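Local coordinates for F5/8 type C domain protein (PDB 4ZRX) that is a putative alpha-L-fucosidase that probably hydrolyses terminal alpha-linked fucose from glycans and carries an F5/8 type C domain that may bind sugar, at residues Ala28-Pro32 against Ile395-Arg400; Asn240-Pro246 against Glu279-Ser285. One frame throughout, in Å; residues are numbered along the deposited sequence.

Overall arrangement
From the N terminus the chain runs through helix 20-27 into Ala28-Pro32, the first half of contact 1. It then winds through the alpha-L-fucosidase region, where Asn240-Pro246 meets Glu279-Ser285 in contact 2 and closes a short loop of 32 residues. Much later, Ile395-Arg400, in the loop after strand 388-393, returns to Ala28-Pro32. Contact 2 is therefore nested inside the large loop closed by contact 1. The two centres lie about 12 Å apart. Gln399 OE1 probably accepts a hydrogen bond from Asn240 N, and Pro32 packs on Trp282. Contact 1 ties the segment between helices 20-27 and 34-42 to the loop joining two antiparallel sheets; contact 2 pairs strand 241-242 with strand 279-290 of the mixed sheet.

Contact 1: residues Ala28-Pro32 against Ile395-Arg400; sequences ARLVP and ITKGQR. With EDO (1,2-ethanediol), chain C.
Arg400 and Ala28 carry the polar side of this contact. Two weak hydrogen bonds reach Ala28 O, from Arg400 NE at 3.0 Å and from Arg400 NH2 at 3.3 Å. Arg400 NH2 also bonds to Lys397 O at 2.9 Å, and NE adds a weak bond to it. NE and NH2 together bridge these two carbonyl oxygens, Ala28 O and Lys397 O, which lie 3.1 Å apart; the donors probably ease their repulsion. Arg400 NH1 goes to Thr449 O. A water links Leu30 O to Gln399 N. An ethanediol, probably from the crystallisation liquor, bonds through O2 to Pro32 O.

Gly398 CA makes CA-H...O contacts with Ala28 O and Leu30 O, both at 3.4 Å. A CB would clash with Ala28 O, and the backbone angles themselves call for glycine.

Van der Waals contacts complete the interface. Ala28 CB lies over one face of the Arg400 guanidinium, toward its rim. CG1 of Val31, anti to the carbonyl carbon (chi1 -57°), comes within 3.5 Å of Thr396 O. Pro32 CD sits 3.4 Å from Ile395 O.

Short strand 30-31, parallel to strand 8-9, thus meets the loop crossing from strand 388-393 of one antiparallel sheet to strand 401-410 of another.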
loop_
_atom_site.group_PDB
_atom_site.type_symbol
_atom_site.label_atom_id
_atom_site.label_comp_id
_atom_site.label_asym_id
_atom_site.label_seq_id
_atom_site.Cartn_x
_atom_site.Cartn_y
_atom_site.Cartn_z
ATOM N N ALA A 28 -21.492 11.770 14.554
ATOM C CA ALA A 28 -20.394 12.207 15.376
ATOM C C ALA A 28 -20.196 11.306 16.576
ATOM O O ALA A 28 -19.125 11.327 17.198
ATOM C CB ALA A 28 -20.627 13.682 15.834
ATOM N N ARG A 29 -21.224 10.548 16.955
ATOM C CA ARG A 29 -21.135 9.734 18.154
ATOM C C ARG A 29 -21.114 8.262 17.873
ATOM O O ARG A 29 -21.337 7.434 18.754
ATOM C CB ARG A 29 -22.297 10.100 19.076
ATOM C CG ARG A 29 -22.153 11.507 19.582
ATOM C CD ARG A 29 -23.309 11.906 20.473
ATOM N NE ARG A 29 -24.528 12.053 19.694
ATOM C CZ ARG A 29 -25.579 11.240 19.739
ATOM N NH1 ARG A 29 -25.608 10.170 20.528
ATOM N NH2 ARG A 29 -26.630 11.497 18.975
ATOM N N LEU A 30 -20.788 7.916 16.624
ATOM C CA LEU A 30 -20.591 6.547 16.217
ATOM C C LEU A 30 -19.142 6.146 16.479
ATOM O O LEU A 30 -18.231 6.860 16.074
ATOM C CB LEU A 30 -20.911 6.420 14.746
ATOM C CG LEU A 30 -20.629 5.102 14.037
ATOM C CD1 LEU A 30 -21.501 3.993 14.619
ATOM C CD2 LEU A 30 -20.891 5.242 12.562
ATOM N N VAL A 31 -18.937 5.035 17.155
ATOM C CA VAL A 31 -17.649 4.685 17.722
ATOM C C VAL A 31 -17.259 3.212 17.424
ATOM O O VAL A 31 -18.124 2.406 17.216
ATOM C CB VAL A 31 -17.576 4.956 19.230
ATOM C CG1 VAL A 31 -17.888 6.382 19.511
ATOM C CG2 VAL A 31 -18.451 4.006 20.016
ATOM N N PRO A 32 -15.956 2.887 17.362
ATOM C CA PRO A 32 -15.521 1.481 17.179
ATOM C C PRO A 32 -15.853 0.579 18.367
ATOM O O PRO A 32 -15.984 1.046 19.519
ATOM C CB PRO A 32 -13.970 1.580 17.037
ATOM C CG PRO A 32 -13.627 2.945 17.639
ATOM C CD PRO A 32 -14.810 3.815 17.413
ATOM N N ILE A 395 -10.992 8.913 18.962
ATOM C CA ILE A 395 -12.023 8.234 18.201
ATOM C C ILE A 395 -12.912 7.354 19.091
ATOM O O ILE A 395 -13.934 6.851 18.633
ATOM C CB ILE A 395 -11.462 7.443 17.001
ATOM C CG1 ILE A 395 -10.427 6.439 17.473
ATOM C CG2 ILE A 395 -10.908 8.408 15.960
ATOM C CD1 ILE A 395 -10.065 5.434 16.405
ATOM N N THR A 396 -12.572 7.220 20.370
ATOM C CA THR A 396 -13.502 6.597 21.336
ATOM C C THR A 396 -14.762 7.377 21.514
ATOM O O THR A 396 -15.697 6.870 22.132
ATOM C CB THR A 396 -12.866 6.268 22.764
ATOM O OG1 THR A 396 -12.649 7.468 23.518
ATOM C CG2 THR A 396 -11.575 5.528 22.607
ATOM N N LYS A 397 -14.784 8.636 21.054
ATOM C CA LYS A 397 -15.936 9.472 21.100
ATOM C C LYS A 397 -16.434 9.842 19.724
ATOM O O LYS A 397 -17.315 10.671 19.580
ATOM C CB LYS A 397 -15.602 10.713 21.929
ATOM C CG LYS A 397 -15.181 10.371 23.339
ATOM C CD LYS A 397 -14.982 11.595 24.176
ATOM C CE LYS A 397 -14.571 11.141 25.585
ATOM N NZ LYS A 397 -13.948 12.235 26.333
ATOM N N GLY A 398 -15.863 9.244 18.681
ATOM C CA GLY A 398 -16.336 9.445 17.322
ATOM C C GLY A 398 -15.324 10.131 16.432
ATOM O O GLY A 398 -14.285 10.652 16.911
ATOM N N GLN A 399 -15.646 10.190 15.142
ATOM C CA GLN A 399 -14.815 10.896 14.184
ATOM C C GLN A 399 -15.495 12.193 13.819
ATOM O O GLN A 399 -16.573 12.160 13.280
ATOM C CB GLN A 399 -14.607 10.026 12.915
ATOM C CG GLN A 399 -13.624 10.702 11.992
ATOM C CD GLN A 399 -13.310 9.955 10.748
ATOM O OE1 GLN A 399 -13.696 8.806 10.568
ATOM N NE2 GLN A 399 -12.490 10.569 9.918
ATOM N N ARG A 400 -14.850 13.340 14.061
ATOM C CA ARG A 400 -15.564 14.626 13.997
ATOM C C ARG A 400 -14.918 15.698 13.163
ATOM O O ARG A 400 -15.612 16.521 12.617
ATOM C CB ARG A 400 -15.761 15.144 15.417
ATOM C CG ARG A 400 -16.526 14.128 16.261
ATOM C CD ARG A 400 -16.819 14.638 17.622
ATOM N NE ARG A 400 -17.573 13.654 18.395
ATOM C CZ ARG A 400 -18.329 13.955 19.449
ATOM N NH1 ARG A 400 -18.419 15.209 19.903
ATOM N NH2 ARG A 400 -18.955 12.979 20.091
HETATM C C1 EDO C . -13.280 1.357 21.969
HETATM O O1 EDO C . -13.895 0.851 23.159
HETATM C C2 EDO C . -13.670 2.793 21.704
HETATM O O2 EDO C . -14.923 2.915 21.035
HETATM O O HOH W 1 -17.933 8.821 14.335
#

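Contact 2: residues Asn240-Pro246 against Glu279-Ser285; sequences NATVLTP and ELFWYPS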
loop_
_atom_site.group_PDB
_atom_site.type_symbol
_atom_site.label_atom_id
_atom_site.label_comp_id
_atom_site.label_asym_id
_atom_site.label_seq_id
_atom_site.Cartn_x
_atom_site.Cartn_y
_atom_site.Cartn_z
ATOM N N ASN A 240 -14.099 6.901 8.524
ATOM C CA ASN A 240 -14.336 5.554 9.019
ATOM C C ASN A 240 -15.692 5.379 9.629
ATOM O O ASN A 240 -16.143 4.259 9.877
ATOM C CB ASN A 240 -13.183 5.150 9.909
ATOM C CG ASN A 240 -11.906 4.894 9.108
ATOM O OD1 ASN A 240 -11.975 4.541 7.910
ATOM N ND2 ASN A 240 -10.806 5.078 9.718
ATOM N N ALA A 241 -16.354 6.494 9.914
ATOM C CA ALA A 241 -17.788 6.525 10.117
ATOM C C ALA A 241 -18.353 6.732 8.691
ATOM O O ALA A 241 -18.312 7.835 8.154
ATOM C CB ALA A 241 -18.196 7.701 11.045
ATOM N N THR A 242 -18.803 5.651 8.069
ATOM C CA THR A 242 -19.022 5.611 6.637
ATOM C C THR A 242 -20.421 5.129 6.273
ATOM O O THR A 242 -21.075 4.344 7.018
ATOM C CB THR A 242 -17.949 4.713 5.920
ATOM O OG1 THR A 242 -18.230 4.712 4.530
ATOM C CG2 THR A 242 -17.917 3.264 6.460
ATOM N N VAL A 243 -20.914 5.648 5.162
ATOM C CA VAL A 243 -22.189 5.200 4.589
ATOM C C VAL A 243 -22.050 3.874 3.826
ATOM O O VAL A 243 -23.064 3.278 3.404
ATOM C CB VAL A 243 -22.765 6.266 3.663
ATOM C CG1 VAL A 243 -22.956 7.546 4.383
ATOM C CG2 VAL A 243 -21.897 6.489 2.416
ATOM N N LEU A 244 -20.810 3.439 3.538
ATOM C CA LEU A 244 -20.611 2.198 2.787
ATOM C C LEU A 244 -21.079 0.997 3.594
ATOM O O LEU A 244 -20.586 0.775 4.675
ATOM C CB LEU A 244 -19.155 2.034 2.343
ATOM C CG LEU A 244 -18.875 0.865 1.378
ATOM C CD1 LEU A 244 -19.449 1.049 0.012
ATOM C CD2 LEU A 244 -17.317 0.613 1.321
ATOM N N THR A 245 -21.989 0.203 3.026
ATOM C CA THR A 245 -22.595 -0.897 3.725
ATOM C C THR A 245 -21.656 -2.095 3.529
ATOM O O THR A 245 -21.351 -2.474 2.382
ATOM C CB THR A 245 -24.003 -1.228 3.190
ATOM O OG1 THR A 245 -24.857 -0.099 3.320
ATOM C CG2 THR A 245 -24.570 -2.412 3.970
ATOM N N PRO A 246 -21.235 -2.733 4.625
ATOM C CA PRO A 246 -20.470 -3.972 4.508
ATOM C C PRO A 246 -21.083 -4.959 3.555
ATOM O O PRO A 246 -22.306 -5.203 3.603
ATOM C CB PRO A 246 -20.424 -4.504 5.944
ATOM C CG PRO A 246 -20.363 -3.271 6.734
ATOM C CD PRO A 246 -21.298 -2.292 6.029
ATOM N N GLU A 279 -28.343 4.896 7.504
ATOM C CA GLU A 279 -27.587 4.285 8.565
ATOM C C GLU A 279 -26.111 4.543 8.330
ATOM O O GLU A 279 -25.732 5.024 7.276
ATOM C CB GLU A 279 -27.885 2.797 8.673
ATOM C CG GLU A 279 -27.706 1.988 7.398
ATOM C CD GLU A 279 -28.132 0.547 7.532
ATOM O OE1 GLU A 279 -28.131 -0.031 8.659
ATOM O OE2 GLU A 279 -28.402 -0.062 6.477
ATOM N N LEU A 280 -25.314 4.274 9.355
ATOM C CA LEU A 280 -23.910 4.576 9.312
ATOM C C LEU A 280 -23.158 3.515 10.073
ATOM O O LEU A 280 -23.651 2.953 11.057
ATOM C CB LEU A 280 -23.619 5.993 9.821
ATOM C CG LEU A 280 -22.314 6.676 9.355
ATOM C CD1 LEU A 280 -22.472 7.140 7.914
ATOM C CD2 LEU A 280 -22.026 7.919 10.247
ATOM N N PHE A 281 -21.953 3.231 9.577
ATOM C CA PHE A 281 -21.174 2.116 10.065
ATOM C C PHE A 281 -19.802 2.572 10.510
ATOM O O PHE A 281 -19.176 3.336 9.786
ATOM C CB PHE A 281 -21.014 1.026 8.980
ATOM C CG PHE A 281 -22.290 0.590 8.356
ATOM C CD1 PHE A 281 -23.053 -0.406 8.916
ATOM C CD2 PHE A 281 -22.740 1.189 7.200
ATOM C CE1 PHE A 281 -24.268 -0.771 8.329
ATOM C CE2 PHE A 281 -23.929 0.839 6.624
ATOM C CZ PHE A 281 -24.689 -0.140 7.195
ATOM N N TRP A 282 -19.292 2.051 11.649
ATOM C CA TRP A 282 -17.858 2.210 11.946
ATOM C C TRP A 282 -17.183 1.057 11.201
ATOM O O TRP A 282 -17.320 -0.156 11.533
ATOM C CB TRP A 282 -17.513 2.186 13.447
ATOM C CG TRP A 282 -16.062 2.577 13.610
ATOM C CD1 TRP A 282 -14.999 1.770 13.559
ATOM C CD2 TRP A 282 -15.542 3.910 13.730
ATOM N NE1 TRP A 282 -13.843 2.480 13.587
ATOM C CE2 TRP A 282 -14.140 3.802 13.742
ATOM C CE3 TRP A 282 -16.118 5.172 13.840
ATOM C CZ2 TRP A 282 -13.302 4.911 13.897
ATOM C CZ3 TRP A 282 -15.274 6.290 13.980
ATOM C CH2 TRP A 282 -13.874 6.129 14.019
ATOM N N TYR A 283 -16.459 1.405 10.142
ATOM C CA TYR A 283 -15.986 0.386 9.170
ATOM C C TYR A 283 -14.722 0.964 8.606
ATOM O O TYR A 283 -14.733 1.604 7.575
ATOM C CB TYR A 283 -17.082 0.172 8.153
ATOM C CG TYR A 283 -16.948 -0.982 7.176
ATOM C CD1 TYR A 283 -16.406 -2.223 7.569
ATOM C CD2 TYR A 283 -17.474 -0.876 5.891
ATOM C CE1 TYR A 283 -16.284 -3.274 6.684
ATOM C CE2 TYR A 283 -17.352 -1.962 4.979
ATOM C CZ TYR A 283 -16.796 -3.158 5.404
ATOM O OH TYR A 283 -16.750 -4.250 4.535
ATOM N N PRO A 284 -13.612 0.750 9.302
ATOM C CA PRO A 284 -12.407 1.485 9.014
ATOM C C PRO A 284 -11.521 0.839 7.984
ATOM O O PRO A 284 -11.487 -0.355 7.867
ATOM C CB PRO A 284 -11.693 1.512 10.367
ATOM C CG PRO A 284 -12.056 0.200 10.986
ATOM C CD PRO A 284 -13.511 0.064 10.619
ATOM N N SER A 285 -10.819 1.696 7.269
ATOM C CA SER A 285 -10.021 1.348 6.097
ATOM C C SER A 285 -8.723 0.625 6.396
ATOM O O SER A 285 -7.988 1.064 7.279
ATOM C CB SER A 285 -9.668 2.664 5.389
ATOM O OG SER A 285 -8.816 2.444 4.295
HETATM O O HOH W 2 -8.609 2.887 9.315
HETATM O O HOH W 3 -25.492 3.955 4.689
HETATM O O HOH W 4 -27.490 0.008 3.891
#
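Phe281 and Tyr283 swing their rings to Pro246 by different first torsions: Phe281 CG is anti to the carbonyl carbon (chi1 -52°), Tyr283 CG anti to the backbone N (chi1 -170°). Pro246 serves both through CH-pi contacts. Its CD stands over the centre of the Phe281 ring, 3.8 Å from the centroid, and its CG over the centre of the Tyr283 ring at 3.7 Å. Thr242 CG2 approaches the edge of the Tyr283 ring and touches Tyr283 CB. With an alanine here instead of Tyr283, the CG of Pro246 would probably lose the aromatic face it rests on, and a gap would open beside that proline.

The backbones form a short antiparallel ladder. Thr242 and Phe281 are a hydrogen-bonded pair, with N to O distances of 2.9 Å from Thr242 N to Phe281 O and from Phe281 N to Thr242 O. Ala241 and Trp282 are the adjoining non-hydrogen-bonded pair. Strand 241-242 thus lines the long strand 279-290, whose other partners include 324-328 of the mixed sheet in this TIM-barrel-clan family. Thr242 OG1 accepts from Leu244 N in an ST turn where the short strand ends, and is hydrogen-bonded to Leu268 O. Beside the ST turn, Leu280 CD1 packs on Val243 CG1 at 3.6 Å, and its CD2 meets Ala241 CB. One water joins Val243 O to Glu279 O.

At the other end, Tyr283 N bonds to Asn240 O, nearly straight at 168°. Asn240 OD1 takes Ser285 N at 3.1 Å, the donor standing above the carbonyl plane. Asn240 CB lies over the six-membered ring of Trp282.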